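PDB 3W5M: putative rhamnosidase from Streptomyces avermitilis, which hydrolyses terminal non-reducing alpha-L-rhamnose residues from rhamnosides such as naringin, rutin, hesperidin and gum arabic, and carries a calcium-dependent rhamnose-binding module. Local coordinates for residues Ala369-Tyr375 and Trp448-Gly452; Leu486-Lys490 and Leu501-Met507; Val515-Gly520 and Tyr551-Gly555; Gly520-Arg524 and Thr576-Gly580. One frame throughout, in Å; residues are numbered along the deposited sequence. Where two conformers were deposited one is given.

Contact 1: residues Ala369-Tyr375 and Trp448-Gly452; sequences ANALAAY and WTSPG
An apolar loop-on-sheet contact joins Ala369, Ala371, Ala373 and Tyr375, on an interior strand of an antiparallel sheet, to the irregular segment Trp448-Gly452 laid along one of its faces. The alternation is direct evidence: the methyls of Ala369, Ala371 and Ala373 point toward the loop, while Asn370, Leu372 and Ala374 point away. At the proline end, Pro451 CB lies 3.8 Å from Ala369 CB. Its neighbour in the same ring, Pro451 CG, comes to 3.5 Å from Ala369 O. The next methyl, Ala371 CB, meets backbone instead of side chain, 3.4 Å from Ser450 C. Strand 368-377 runs between strands 303-311 and 328-333 in a sheet consistent with a beta-sandwich, and the loop is tied to that sheet through Arg306, which bonds Trp448 O, and Glu308, which bonds Gly452 N. At the other end the indole fills the space between alanine and tyrosine. Its CG sits between the backbone N and carbonyl carbon of Trp448 (chi1 74°), and Thr449 CG2 rests over the centre of the ring. Trp448 CZ3 then reaches Ala373 CB at 3.6 Å. Against Tyr375 the arrangement is T-shaped, Trp448 giving its edge to the phenol face: the planes stand at 68° and Trp448 CZ2 is 3.5 Å from Tyr375 CZ. Replacing Trp448 with an alanine would probably open a gap beside Ala373 and leave the Tyr375 face without its edge-on partner. The Tyr375 hydroxyl itself is bonded to Gln304.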
# COMPACT_ATOMS: atom_id res chain seq x y z
N ALA A 369 -6.96 10.57 37.99
CA ALA A 369 -6.08 11.16 37.01
C ALA A 369 -5.77 10.24 35.84
O ALA A 369 -5.46 9.05 35.99
CB ALA A 369 -4.80 11.67 37.67
N ASN A 370 -5.87 10.83 34.66
CA ASN A 370 -5.70 10.12 33.39
C ASN A 370 -4.82 10.98 32.49
O ASN A 370 -4.76 12.20 32.65
CB ASN A 370 -7.06 9.90 32.71
CG ASN A 370 -7.91 8.85 33.39
OD1 ASN A 370 -7.99 7.72 32.92
ND2 ASN A 370 -8.60 9.24 34.47
N ALA A 371 -4.12 10.33 31.55
CA ALA A 371 -3.39 11.05 30.52
C ALA A 371 -3.69 10.41 29.14
O ALA A 371 -3.65 9.20 28.99
CB ALA A 371 -1.89 10.99 30.80
N LEU A 372 -4.00 11.25 28.16
CA LEU A 372 -4.16 10.80 26.77
C LEU A 372 -3.03 11.47 25.98
O LEU A 372 -2.69 12.62 26.23
CB LEU A 372 -5.55 11.16 26.24
CG LEU A 372 -5.87 10.76 24.81
CD1 LEU A 372 -5.92 9.26 24.69
CD2 LEU A 372 -7.20 11.38 24.39
N ALA A 373 -2.40 10.74 25.07
CA ALA A 373 -1.19 11.25 24.45
C ALA A 373 -1.10 10.71 23.03
O ALA A 373 -1.66 9.66 22.76
CB ALA A 373 0.00 10.79 25.23
N ALA A 374 -0.39 11.42 22.16
CA ALA A 374 -0.19 10.88 20.79
C ALA A 374 1.10 11.38 20.17
O ALA A 374 1.51 12.49 20.43
CB ALA A 374 -1.40 11.20 19.88
N TYR A 375 1.72 10.54 19.32
CA TYR A 375 2.70 10.99 18.37
C TYR A 375 1.92 11.39 17.13
O TYR A 375 0.95 10.72 16.79
CB TYR A 375 3.63 9.87 17.94
CG TYR A 375 4.69 9.56 18.98
CD1 TYR A 375 5.74 10.45 19.19
CD2 TYR A 375 4.65 8.39 19.72
CE1 TYR A 375 6.72 10.20 20.15
CE2 TYR A 375 5.63 8.11 20.68
CZ TYR A 375 6.66 9.03 20.88
OH TYR A 375 7.66 8.83 21.84
N TRP A 448 5.57 10.41 29.86
CA TRP A 448 4.68 11.40 29.23
C TRP A 448 3.32 10.83 28.85
O TRP A 448 2.36 11.60 28.62
CB TRP A 448 5.37 12.09 28.03
CG TRP A 448 5.48 11.20 26.83
CD1 TRP A 448 6.32 10.14 26.68
CD2 TRP A 448 4.70 11.27 25.62
NE1 TRP A 448 6.14 9.57 25.44
CE2 TRP A 448 5.12 10.22 24.79
CE3 TRP A 448 3.65 12.11 25.18
CZ2 TRP A 448 4.57 9.99 23.52
CZ3 TRP A 448 3.11 11.88 23.91
CH2 TRP A 448 3.57 10.84 23.10
N THR A 449 3.20 9.51 28.73
CA THR A 449 1.90 8.91 28.41
C THR A 449 1.12 8.54 29.66
O THR A 449 0.06 7.94 29.57
CB THR A 449 2.03 7.69 27.49
OG1 THR A 449 2.67 6.62 28.19
CG2 THR A 449 2.88 8.05 26.27
N SER A 450 1.65 8.93 30.82
CA SER A 450 1.00 8.67 32.11
C SER A 450 0.64 9.94 32.88
O SER A 450 1.29 10.98 32.72
CB SER A 450 1.90 7.76 32.99
OG SER A 450 1.95 6.45 32.44
N PRO A 451 -0.39 9.86 33.74
CA PRO A 451 -0.74 11.04 34.53
C PRO A 451 0.36 11.33 35.54
O PRO A 451 1.20 10.48 35.78
CB PRO A 451 -2.04 10.65 35.23
CG PRO A 451 -2.10 9.17 35.19
CD PRO A 451 -1.21 8.69 34.08
N GLY A 452 0.36 12.55 36.09
CA GLY A 452 1.36 12.97 37.06
C GLY A 452 2.66 13.44 36.43
O GLY A 452 3.66 13.62 37.11

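Contact 2: residues Leu486-Lys490 and Leu501-Met507; sequences LPARK and LDLGQNM
Lys490 crosses the Asp502 carboxylate obliquely, its CE in van der Waals contact 3.8 Å from Asp502 OD2, while the backbone N of Gly504 meets OD1 from above the carboxylate plane, 47° out of it. This bent bond, 2.6 Å from Gly504 N to Asp502 OD1, makes an Asx turn where the chain rounds the corner at Gly504 and Gln505. A second flat group, the Gln505 amide, points its NE2 in its own plane at Asn506 O and also bonds Thr891 O, while Gln505 CB packs on Leu486 CD1. Two backbone bonds join the arms of the beta hairpin 480-493/498-503: Arg489 N to Asp502 O at 2.7 Å, close to straight at 171°, and Asp502 N to Lys490 O at 3.0 Å. With its CG anti to the carbonyl carbon (chi1 -65°), Arg489 brings CD to 3.6 Å from Gly504 CA, where a CB would clash. A water donates to both Pro487 O and Leu503 O. The apolar side is built by Leu503 CD2, 3.5 Å from Ala488 CA, and by Leu486 CD1, 3.8 Å from Met507 CB, the Leu486 and Met507 side chains sliding past each other in opposite directions. Trp618 of helix 607-622 touches Leu486, Gln505 and Met507. The Arg571 salt bridge and the turn bond on OD1 would probably favour the charged carboxylate, with Lys490 NZ, 4.7 Å from Asp502 OD2, too far for a direct bridge.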
# COMPACT_ATOMS: atom_id res chain seq x y z
N LEU A 486 10.11 -11.60 11.07
CA LEU A 486 11.13 -12.40 10.39
C LEU A 486 12.48 -12.19 11.06
O LEU A 486 13.10 -11.15 10.85
CB LEU A 486 11.24 -12.01 8.90
CG LEU A 486 10.06 -12.31 7.95
CD1 LEU A 486 10.31 -11.75 6.56
CD2 LEU A 486 9.76 -13.80 7.88
N PRO A 487 12.95 -13.17 11.85
CA PRO A 487 14.26 -12.97 12.49
C PRO A 487 15.34 -12.99 11.41
O PRO A 487 15.16 -13.64 10.40
CB PRO A 487 14.42 -14.20 13.40
CG PRO A 487 13.05 -14.78 13.54
CD PRO A 487 12.30 -14.42 12.28
N ALA A 488 16.44 -12.26 11.60
CA ALA A 488 17.54 -12.31 10.66
C ALA A 488 18.05 -13.74 10.62
O ALA A 488 18.10 -14.41 11.66
CB ALA A 488 18.63 -11.36 11.09
N ARG A 489 18.37 -14.23 9.42
CA ARG A 489 18.75 -15.62 9.22
C ARG A 489 20.26 -15.79 9.21
O ARG A 489 20.76 -16.89 9.44
CB ARG A 489 18.16 -16.14 7.91
CG ARG A 489 16.65 -16.19 7.91
CD ARG A 489 16.10 -16.69 6.58
NE ARG A 489 16.20 -18.15 6.35
CZ ARG A 489 16.12 -19.11 7.28
NH1 ARG A 489 15.93 -18.82 8.57
NH2 ARG A 489 16.22 -20.38 6.91
N LYS A 490 20.97 -14.70 8.92
CA LYS A 490 22.43 -14.65 8.97
C LYS A 490 22.95 -13.22 8.96
O LYS A 490 22.26 -12.28 8.52
CB LYS A 490 23.07 -15.42 7.80
CG LYS A 490 22.87 -14.78 6.45
CD LYS A 490 23.87 -15.32 5.45
CE LYS A 490 23.43 -14.95 4.05
NZ LYS A 490 24.44 -15.25 3.00
N LEU A 501 22.46 -8.04 7.24
CA LEU A 501 21.66 -9.10 7.83
C LEU A 501 20.58 -9.49 6.84
O LEU A 501 19.89 -8.61 6.28
CB LEU A 501 21.07 -8.69 9.19
CG LEU A 501 22.01 -8.57 10.40
CD1 LEU A 501 22.86 -7.32 10.33
CD2 LEU A 501 21.28 -8.66 11.73
N ASP A 502 20.47 -10.79 6.59
CA ASP A 502 19.55 -11.35 5.61
C ASP A 502 18.34 -11.90 6.32
O ASP A 502 18.46 -12.77 7.18
CB ASP A 502 20.23 -12.47 4.85
CG ASP A 502 19.37 -13.07 3.74
OD1 ASP A 502 18.21 -12.66 3.53
OD2 ASP A 502 19.89 -13.96 3.04
N LEU A 503 17.16 -11.37 5.97
CA LEU A 503 15.91 -11.81 6.55
C LEU A 503 15.31 -12.99 5.76
O LEU A 503 14.35 -13.61 6.20
CB LEU A 503 14.91 -10.63 6.63
CG LEU A 503 15.23 -9.44 7.54
CD1 LEU A 503 13.98 -8.63 7.78
CD2 LEU A 503 15.82 -9.87 8.87
N GLY A 504 15.88 -13.27 4.59
CA GLY A 504 15.56 -14.48 3.81
C GLY A 504 14.33 -14.31 2.96
O GLY A 504 13.97 -15.21 2.17
N GLN A 505 13.66 -13.17 3.11
CA GLN A 505 12.41 -12.91 2.37
C GLN A 505 12.34 -11.42 2.10
O GLN A 505 12.61 -10.64 3.00
CB GLN A 505 11.19 -13.36 3.21
CG GLN A 505 9.82 -12.88 2.66
CD GLN A 505 9.45 -13.49 1.29
OE1 GLN A 505 9.42 -14.71 1.14
NE2 GLN A 505 9.18 -12.64 0.30
N ASN A 506 11.97 -11.02 0.88
CA ASN A 506 11.79 -9.61 0.57
C ASN A 506 10.44 -9.20 1.17
O ASN A 506 9.39 -9.59 0.65
CB ASN A 506 11.80 -9.40 -0.96
CG ASN A 506 11.92 -7.93 -1.38
OD1 ASN A 506 12.24 -7.03 -0.58
ND2 ASN A 506 11.65 -7.67 -2.67
N MET A 507 10.48 -8.39 2.24
CA MET A 507 9.31 -8.09 3.06
C MET A 507 9.05 -6.58 3.08
O MET A 507 9.85 -5.76 2.55
CB MET A 507 9.53 -8.60 4.50
CG MET A 507 10.73 -7.96 5.17
SD MET A 507 10.54 -7.84 6.97
CE MET A 507 9.52 -6.36 7.10
O HOH W 1 13.44 -14.71 8.63

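Contact 3: residues Val515-Gly520 and Tyr551-Gly555; sequences VSGDAG and YTLKG
Leu553 O is held by two groups of the opposing loop: Gly520 N donates a hydrogen bond of 2.8 Å, at 166°, and Ala519 CA adds a CA-H...O contact at 3.4 Å from the same oxygen. A second contact of the CA-H...O kind runs the other way, from Gly555 CA to Gly517 O at 3.3 Å. Here the chains press so close that a CB on Gly555 would collide with Ala519 N, and the positive phi of Gly555 also suits glycine. Next to these backbone contacts the Leu553 side chain packs against the loop. Its CG is anti to the carbonyl carbon (chi1 -84°), which directs the branch at the turn: Leu553 CD2 lies against the Gly517 backbone, 3.4 Å from its N, and Leu553 CB is 3.5 Å from Asp518 O. The other branch, CD1, meets Val515 CG1 tip to tip at 3.9 Å, and that same valine methyl touches Tyr551 CE2. Exchanging Leu553 for an alanine would probably leave a gap beside Gly517 and leave Val515 CG1 without its leucine neighbour. Elsewhere in the contact Ala519 CB sits 3.4 Å from Lys554 O, while the ammonium of Lys554 pairs with Glu444. The loop 515-520 thus bridges strands 510-515 and 522-528 and folds over the end of strand 548-552, where the Tyr551 hydroxyl and Lys554 N both bond Glu559, which begins strand 559-561.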
# COMPACT_ATOMS: atom_id res chain seq x y z
N VAL A 515 20.07 -3.26 20.79
CA VAL A 515 21.45 -2.79 20.84
C VAL A 515 21.81 -2.32 22.26
O VAL A 515 20.99 -1.72 22.95
CB VAL A 515 21.71 -1.68 19.79
CG1 VAL A 515 20.79 -0.47 20.02
CG2 VAL A 515 23.18 -1.25 19.77
N SER A 516 23.03 -2.62 22.69
CA SER A 516 23.53 -2.13 23.97
C SER A 516 24.78 -1.36 23.69
O SER A 516 25.62 -1.80 22.90
CB SER A 516 23.88 -3.26 24.93
OG SER A 516 22.81 -4.16 25.08
N GLY A 517 24.94 -0.21 24.33
CA GLY A 517 26.12 0.60 24.06
C GLY A 517 26.06 1.94 24.75
O GLY A 517 25.09 2.25 25.47
N ASP A 518 27.07 2.75 24.50
CA ASP A 518 27.17 4.05 25.15
C ASP A 518 26.11 5.02 24.65
O ASP A 518 25.78 5.01 23.45
CB ASP A 518 28.57 4.61 24.96
CG ASP A 518 29.63 3.80 25.74
OD1 ASP A 518 29.22 3.03 26.65
OD2 ASP A 518 30.83 3.91 25.44
N ALA A 519 25.56 5.82 25.58
CA ALA A 519 24.68 6.96 25.21
C ALA A 519 25.36 7.82 24.14
O ALA A 519 26.53 8.11 24.26
CB ALA A 519 24.36 7.79 26.46
N GLY A 520 24.65 8.20 23.07
CA GLY A 520 25.25 9.01 22.00
C GLY A 520 25.76 8.20 20.82
O GLY A 520 26.12 8.76 19.79
N TYR A 551 19.24 5.51 14.75
CA TYR A 551 18.90 5.44 16.16
C TYR A 551 20.10 5.84 17.00
O TYR A 551 21.16 5.27 16.84
CB TYR A 551 18.50 4.02 16.55
CG TYR A 551 18.18 3.84 18.03
CD1 TYR A 551 17.00 4.34 18.58
CD2 TYR A 551 19.07 3.17 18.88
CE1 TYR A 551 16.71 4.18 19.93
CE2 TYR A 551 18.78 2.99 20.24
CZ TYR A 551 17.60 3.49 20.76
OH TYR A 551 17.30 3.35 22.09
N THR A 552 19.91 6.80 17.90
CA THR A 552 20.99 7.25 18.80
C THR A 552 20.67 6.72 20.19
O THR A 552 19.60 6.94 20.71
CB THR A 552 21.12 8.78 18.79
OG1 THR A 552 21.43 9.21 17.48
CG2 THR A 552 22.27 9.23 19.72
N LEU A 553 21.63 6.03 20.80
CA LEU A 553 21.41 5.33 22.07
C LEU A 553 21.32 6.26 23.28
O LEU A 553 21.95 7.32 23.30
CB LEU A 553 22.55 4.35 22.31
CG LEU A 553 22.42 2.98 21.64
CD1 LEU A 553 22.52 3.07 20.12
CD2 LEU A 553 23.51 2.04 22.17
N LYS A 554 20.54 5.84 24.28
CA LYS A 554 20.48 6.54 25.58
C LYS A 554 21.43 5.90 26.64
O LYS A 554 21.54 6.41 27.75
CB LYS A 554 19.05 6.65 26.11
CG LYS A 554 18.38 5.33 26.46
CD LYS A 554 16.94 5.49 26.88
CE LYS A 554 16.21 4.17 26.75
NZ LYS A 554 14.83 4.28 27.29
N GLY A 555 22.08 4.79 26.28
CA GLY A 555 23.01 4.07 27.18
C GLY A 555 22.33 3.39 28.33
O GLY A 555 22.76 3.52 29.48

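Contact 4: residues Gly520-Arg524 and Thr576-Gly580; sequences GTTVR and TGFPG
Arg524 and Thr576 form an antiparallel hydrogen-bonded pair: Arg524 N donates a hydrogen bond to Thr576 O at 2.9 Å and 170°, and Thr576 N returns the bond to Arg524 O at 3.1 Å. Thr576 O receives a second, softer approach from Val523 CA, a CA-H...O contact of 3.4 Å. Both side chains of the pair lie on one face, where Thr576 OG1, set between its backbone N and carbonyl carbon (chi1 60°), comes to 3.5 Å from Arg524 CB. Past the pair, 576-580 leaves the strand after Thr576; at Gly577 a CB would collide with Thr522 O and crowd the carbonyl O of Thr576, so glycine fits. The turned chain offers Gly577 O to the methyl Thr521 CG2, 3.5 Å away. Val523 fills the inner side, its CG1 near the plane of the Phe578 ring, at its edge, and its CG2 4.4 Å from Pro579 CD. One shell further, Asp518 O accepts from Thr521 OG1, which probably helps to hold the rotation that turns CG2 to Gly577 O. Strand 522-528 is flanked in the sheet by strands 572-576 and 548-552, while Phe578 and Pro579 turn to Val515 on strand 510-515.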
# COMPACT_ATOMS: atom_id res chain seq x y z
N GLY A 520 24.65 8.20 23.07
CA GLY A 520 25.25 9.01 22.00
C GLY A 520 25.76 8.20 20.82
O GLY A 520 26.12 8.76 19.79
N THR A 521 25.83 6.87 20.95
CA THR A 521 26.23 6.02 19.80
C THR A 521 25.10 6.08 18.77
O THR A 521 23.96 5.89 19.13
CB THR A 521 26.48 4.57 20.23
OG1 THR A 521 27.36 4.55 21.37
CG2 THR A 521 27.09 3.76 19.10
N THR A 522 25.44 6.36 17.52
CA THR A 522 24.44 6.33 16.42
C THR A 522 24.51 5.13 15.47
O THR A 522 25.51 4.92 14.78
CB THR A 522 24.49 7.65 15.63
OG1 THR A 522 24.24 8.72 16.54
CG2 THR A 522 23.43 7.68 14.49
N VAL A 523 23.42 4.35 15.42
CA VAL A 523 23.34 3.19 14.53
C VAL A 523 22.48 3.59 13.34
O VAL A 523 21.43 4.17 13.51
CB VAL A 523 22.70 1.98 15.20
CG1 VAL A 523 22.72 0.77 14.27
CG2 VAL A 523 23.45 1.65 16.48
N ARG A 524 22.97 3.26 12.16
CA ARG A 524 22.25 3.51 10.92
C ARG A 524 21.82 2.19 10.28
O ARG A 524 22.58 1.23 10.24
CB ARG A 524 23.10 4.32 9.96
CG ARG A 524 23.09 5.79 10.28
CD ARG A 524 24.06 6.59 9.43
NE ARG A 524 24.43 7.79 10.17
CZ ARG A 524 25.31 7.80 11.16
NH1 ARG A 524 25.92 6.68 11.52
NH2 ARG A 524 25.59 8.94 11.79
N THR A 576 25.38 0.00 10.21
CA THR A 576 26.65 0.67 10.48
C THR A 576 26.58 1.41 11.83
O THR A 576 25.50 1.80 12.28
CB THR A 576 27.04 1.64 9.36
OG1 THR A 576 26.03 2.63 9.23
CG2 THR A 576 27.19 0.90 8.02
N GLY A 577 27.72 1.59 12.49
CA GLY A 577 27.75 2.24 13.81
C GLY A 577 27.37 1.40 15.00
O GLY A 577 27.30 1.92 16.12
N PHE A 578 27.13 0.10 14.77
CA PHE A 578 26.78 -0.83 15.84
C PHE A 578 27.98 -0.93 16.80
O PHE A 578 29.13 -0.99 16.34
CB PHE A 578 26.42 -2.20 15.27
CG PHE A 578 25.60 -3.06 16.19
CD1 PHE A 578 24.20 -2.99 16.16
CD2 PHE A 578 26.22 -3.94 17.09
CE1 PHE A 578 23.44 -3.77 17.01
CE2 PHE A 578 25.45 -4.72 17.93
CZ PHE A 578 24.06 -4.64 17.90
N PRO A 579 27.72 -0.91 18.11
CA PRO A 579 28.87 -1.12 19.01
C PRO A 579 29.17 -2.61 19.14
O PRO A 579 28.39 -3.36 19.74
CB PRO A 579 28.38 -0.53 20.33
CG PRO A 579 26.89 -0.63 20.28
CD PRO A 579 26.50 -0.50 18.83
N GLY A 580 30.28 -3.05 18.57
CA GLY A 580 30.60 -4.47 18.59
C GLY A 580 30.04 -5.12 17.35
O GLY A 580 29.96 -4.50 16.30

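In the fold
Along the chain, contact 1 comes first, closing a loop of 72 residues as 448-452 returns to the strand of 369-375. Contact 2 follows in series and is the most local, joining the two arms of a hairpin over 10 residues, its centre about 36 Å from that of contact 1. Contacts 3 and 4, closing over 30 and 51 residues, then cross: their segments alternate, share Gly520 and lie with centres about 8 Å apart. Between them Tyr551 O and Val523 N, and Leu553 N and Thr521 O, are probable backbone hydrogen bonds, as expected for neighbouring strands. Contacts 2, 3 and 4 reach one ten-stranded mixed sheet; contact 1 lies on a different, antiparallel sheet.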